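PDB 6SK0: putative type VI secretion protein from Escherichia coli, which probably forms the trimeric puncturing spike at the tip of the type VI secretion system and carries a phospholipase effector. Local coordinates for residues A[523-528]-A[546-551]. Numbering follows the deposited sequence.
Sequences GKTQLN and LRTDDW
The Arg547 guanidinium takes Lys524 O at its edge, almost in its own plane. Arg547 NE gives the strong bond, 2.6 Å to Lys524 O, and it is nearly straight (167°). NH1 adds only a weak second bond to the same oxygen. Asp549 OD1 also lies at the guanidinium edge, near its plane, and forms a salt bridge with Arg547 NH1 at 3.0 Å; NH1 meets this carboxylate from above the carboxylate plane. NH2 bonds to Gln567 O of a second subunit. These partners fix the rotation of the group, and the carboxylate would probably steady its charge. The chain gets there by bending: CG sits between the backbone N and carbonyl carbon (chi1 57°), and further turns follow at chi2 and chi3.

Gln526 lies alongside Arg547, its amide nearly perpendicular to the guanidinium (88°). Gln526 OE1 packs on Arg547 CD at 3.6 Å and accepts a bond from Asn528 ND2, which also binds Glu545.

Backbone bonds pair Gln526 with Arg547 in both directions: Gln526 N to Arg547 O is 2.8 Å, Arg547 N to Gln526 O 3.0 Å. Beyond this pair, Thr525 and Thr548 point the same way, with OG1 atoms 2.7 Å apart. Thr525 OG1 also bonds to Tyr521 O. Thr548 OG1 accepts from Asp550 N in an ST turn as the strand ends.

On the sheet face away from Arg547, Leu527 CD1 touches Leu546 CD1 at 4.1 Å. Leu527 also packs on Leu527 of a third subunit. Leu546, Arg547 and Thr548 pair in parallel with a strand of that subunit, so the sheet runs on across the interface. The arrangement is an antiparallel strand pair within an intertwined trimeric beta-structure, consistent with the spike of VgrG proteins.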
ATOM      1  N   GLY A 523      22.095   1.451 -26.154  1.00 48.63           N
ATOM      2  CA  GLY A 523      21.850   2.842 -26.382  1.00 48.63           C
ATOM      3  C   GLY A 523      23.077   3.557 -25.861  1.00 48.63           C
ATOM      4  O   GLY A 523      24.176   3.023 -25.830  1.00 48.63           O
ATOM      5  N   LYS A 524      22.884   4.773 -25.404  1.00 47.43           N
ATOM      6  CA  LYS A 524      23.976   5.469 -24.740  1.00 47.43           C
ATOM      7  C   LYS A 524      23.853   5.191 -23.247  1.00 47.43           C
ATOM      8  O   LYS A 524      23.064   5.824 -22.549  1.00 47.43           O
ATOM      9  CB  LYS A 524      23.933   6.955 -25.063  1.00 47.43           C
ATOM     10  CG  LYS A 524      24.116   7.250 -26.536  1.00 47.43           C
ATOM     11  CD  LYS A 524      24.608   8.660 -26.755  1.00 47.43           C
ATOM     12  CE  LYS A 524      24.724   8.994 -28.231  1.00 47.43           C
ATOM     13  NZ  LYS A 524      25.592   8.041 -28.957  1.00 47.43           N
ATOM     14  N   THR A 525      24.603   4.211 -22.759  1.00 45.34           N
ATOM     15  CA  THR A 525      24.678   3.960 -21.326  1.00 45.34           C
ATOM     16  C   THR A 525      25.628   4.977 -20.718  1.00 45.34           C
ATOM     17  O   THR A 525      26.821   4.988 -21.031  1.00 45.34           O
ATOM     18  CB  THR A 525      25.123   2.532 -21.037  1.00 45.34           C
ATOM     19  OG1 THR A 525      24.211   1.624 -21.652  1.00 45.34           O
ATOM     20  CG2 THR A 525      25.143   2.274 -19.551  1.00 45.34           C
ATOM     21  N   GLN A 526      25.098   5.853 -19.877  1.00 44.11           N
ATOM     22  CA  GLN A 526      25.832   7.034 -19.460  1.00 44.11           C
ATOM     23  C   GLN A 526      25.620   7.317 -17.988  1.00 44.11           C
ATOM     24  O   GLN A 526      24.583   6.997 -17.406  1.00 44.11           O
ATOM     25  CB  GLN A 526      25.414   8.281 -20.245  1.00 44.11           C
ATOM     26  CG  GLN A 526      25.340   8.106 -21.726  1.00 44.11           C
ATOM     27  CD  GLN A 526      24.959   9.377 -22.429  1.00 44.11           C
ATOM     28  OE1 GLN A 526      24.157  10.156 -21.929  1.00 44.11           O
ATOM     29  NE2 GLN A 526      25.532   9.598 -23.598  1.00 44.11           N
ATOM     30  N   LEU A 527      26.626   7.946 -17.403  1.00 42.93           N
ATOM     31  CA  LEU A 527      26.493   8.680 -16.158  1.00 42.93           C
ATOM     32  C   LEU A 527      26.773  10.138 -16.482  1.00 42.93           C
ATOM     33  O   LEU A 527      27.872  10.481 -16.924  1.00 42.93           O
ATOM     34  CB  LEU A 527      27.440   8.153 -15.091  1.00 42.93           C
ATOM     35  CG  LEU A 527      27.421   8.979 -13.809  1.00 42.93           C
ATOM     36  CD1 LEU A 527      26.156   8.718 -13.024  1.00 42.93           C
ATOM     37  CD2 LEU A 527      28.638   8.693 -12.981  1.00 42.93           C
ATOM     38  N   ASN A 528      25.774  10.984 -16.290  1.00 43.49           N
ATOM     39  CA  ASN A 528      25.878  12.410 -16.559  1.00 43.49           C
ATOM     40  C   ASN A 528      25.767  13.159 -15.243  1.00 43.49           C
ATOM     41  O   ASN A 528      24.757  13.044 -14.545  1.00 43.49           O
ATOM     42  CB  ASN A 528      24.799  12.857 -17.540  1.00 43.49           C
ATOM     43  CG  ASN A 528      24.855  12.099 -18.843  1.00 43.49           C
ATOM     44  OD1 ASN A 528      25.896  12.026 -19.479  1.00 43.49           O
ATOM     45  ND2 ASN A 528      23.739  11.517 -19.238  1.00 43.49           N
ATOM     46  N   LEU A 546      21.863   8.534 -14.443  1.00 41.00           N
ATOM     47  CA  LEU A 546      22.331   7.213 -14.819  1.00 41.00           C
ATOM     48  C   LEU A 546      21.297   6.636 -15.770  1.00 41.00           C
ATOM     49  O   LEU A 546      20.149   6.406 -15.381  1.00 41.00           O
ATOM     50  CB  LEU A 546      22.522   6.330 -13.594  1.00 41.00           C
ATOM     51  CG  LEU A 546      23.178   4.987 -13.873  1.00 41.00           C
ATOM     52  CD1 LEU A 546      24.569   5.188 -14.455  1.00 41.00           C
ATOM     53  CD2 LEU A 546      23.223   4.169 -12.605  1.00 41.00           C
ATOM     54  N   ARG A 547      21.688   6.430 -17.015  1.00 42.98           N
ATOM     55  CA  ARG A 547      20.729   6.082 -18.045  1.00 42.98           C
ATOM     56  C   ARG A 547      21.297   5.025 -18.972  1.00 42.98           C
ATOM     57  O   ARG A 547      22.505   4.949 -19.198  1.00 42.98           O
ATOM     58  CB  ARG A 547      20.314   7.310 -18.842  1.00 42.98           C
ATOM     59  CG  ARG A 547      21.466   8.034 -19.468  1.00 42.98           C
ATOM     60  CD  ARG A 547      21.161   8.385 -20.885  1.00 42.98           C
ATOM     61  NE  ARG A 547      21.055   7.213 -21.738  1.00 42.98           N
ATOM     62  CZ  ARG A 547      19.924   6.782 -22.282  1.00 42.98           C
ATOM     63  NH1 ARG A 547      19.927   5.710 -23.053  1.00 42.98           N
ATOM     64  NH2 ARG A 547      18.791   7.424 -22.056  1.00 42.98           N
ATOM     65  N   THR A 548      20.399   4.216 -19.511  1.00 43.26           N
ATOM     66  CA  THR A 548      20.726   3.150 -20.441  1.00 43.26           C
ATOM     67  C   THR A 548      19.429   2.701 -21.086  1.00 43.26           C
ATOM     68  O   THR A 548      18.351   2.848 -20.512  1.00 43.26           O
ATOM     69  CB  THR A 548      21.424   1.970 -19.746  1.00 43.26           C
ATOM     70  OG1 THR A 548      21.739   0.961 -20.706  1.00 43.26           O
ATOM     71  CG2 THR A 548      20.536   1.360 -18.683  1.00 43.26           C
ATOM     72  N   ASP A 549      19.547   2.155 -22.286  1.00 45.79           N
ATOM     73  CA  ASP A 549      18.432   1.449 -22.893  1.00 45.79           C
ATOM     74  C   ASP A 549      18.276   0.043 -22.339  1.00 45.79           C
ATOM     75  O   ASP A 549      17.220  -0.567 -22.516  1.00 45.79           O
ATOM     76  CB  ASP A 549      18.607   1.400 -24.410  1.00 45.79           C
ATOM     77  CG  ASP A 549      18.407   2.753 -25.063  1.00 45.79           C
ATOM     78  OD1 ASP A 549      18.058   3.717 -24.360  1.00 45.79           O
ATOM     79  OD2 ASP A 549      18.597   2.857 -26.289  1.00 45.79           O
ATOM     80  N   ASP A 550      19.302  -0.470 -21.678  1.00 45.23           N
ATOM     81  CA  ASP A 550      19.322  -1.792 -21.075  1.00 45.23           C
ATOM     82  C   ASP A 550      18.873  -1.703 -19.617  1.00 45.23           C
ATOM     83  O   ASP A 550      18.130  -0.800 -19.234  1.00 45.23           O
ATOM     84  CB  ASP A 550      20.707  -2.415 -21.234  1.00 45.23           C
ATOM     85  CG  ASP A 550      21.054  -2.674 -22.671  1.00 45.23           C
ATOM     86  OD1 ASP A 550      20.141  -2.610 -23.518  1.00 45.23           O
ATOM     87  OD2 ASP A 550      22.231  -2.953 -22.959  1.00 45.23           O
ATOM     88  N   TRP A 551      19.239  -2.694 -18.817  1.00 42.67           N
ATOM     89  CA  TRP A 551      18.865  -2.720 -17.415  1.00 42.67           C
ATOM     90  C   TRP A 551      19.739  -1.797 -16.576  1.00 42.67           C
ATOM     91  O   TRP A 551      20.889  -1.513 -16.905  1.00 42.67           O
ATOM     92  CB  TRP A 551      18.962  -4.137 -16.867  1.00 42.67           C
ATOM     93  CG  TRP A 551      18.043  -5.079 -17.525  1.00 42.67           C
ATOM     94  CD1 TRP A 551      16.767  -5.361 -17.159  1.00 42.67           C
ATOM     95  CD2 TRP A 551      18.322  -5.883 -18.666  1.00 42.67           C
ATOM     96  NE1 TRP A 551      16.231  -6.292 -18.000  1.00 42.67           N
ATOM     97  CE2 TRP A 551      17.165  -6.632 -18.938  1.00 42.67           C
ATOM     98  CE3 TRP A 551      19.439  -6.045 -19.487  1.00 42.67           C
ATOM     99  CZ2 TRP A 551      17.091  -7.528 -19.998  1.00 42.67           C
ATOM    100  CZ3 TRP A 551      19.367  -6.935 -20.533  1.00 42.67           C
ATOM    101  CH2 TRP A 551      18.201  -7.666 -20.783  1.00 42.67           C
TER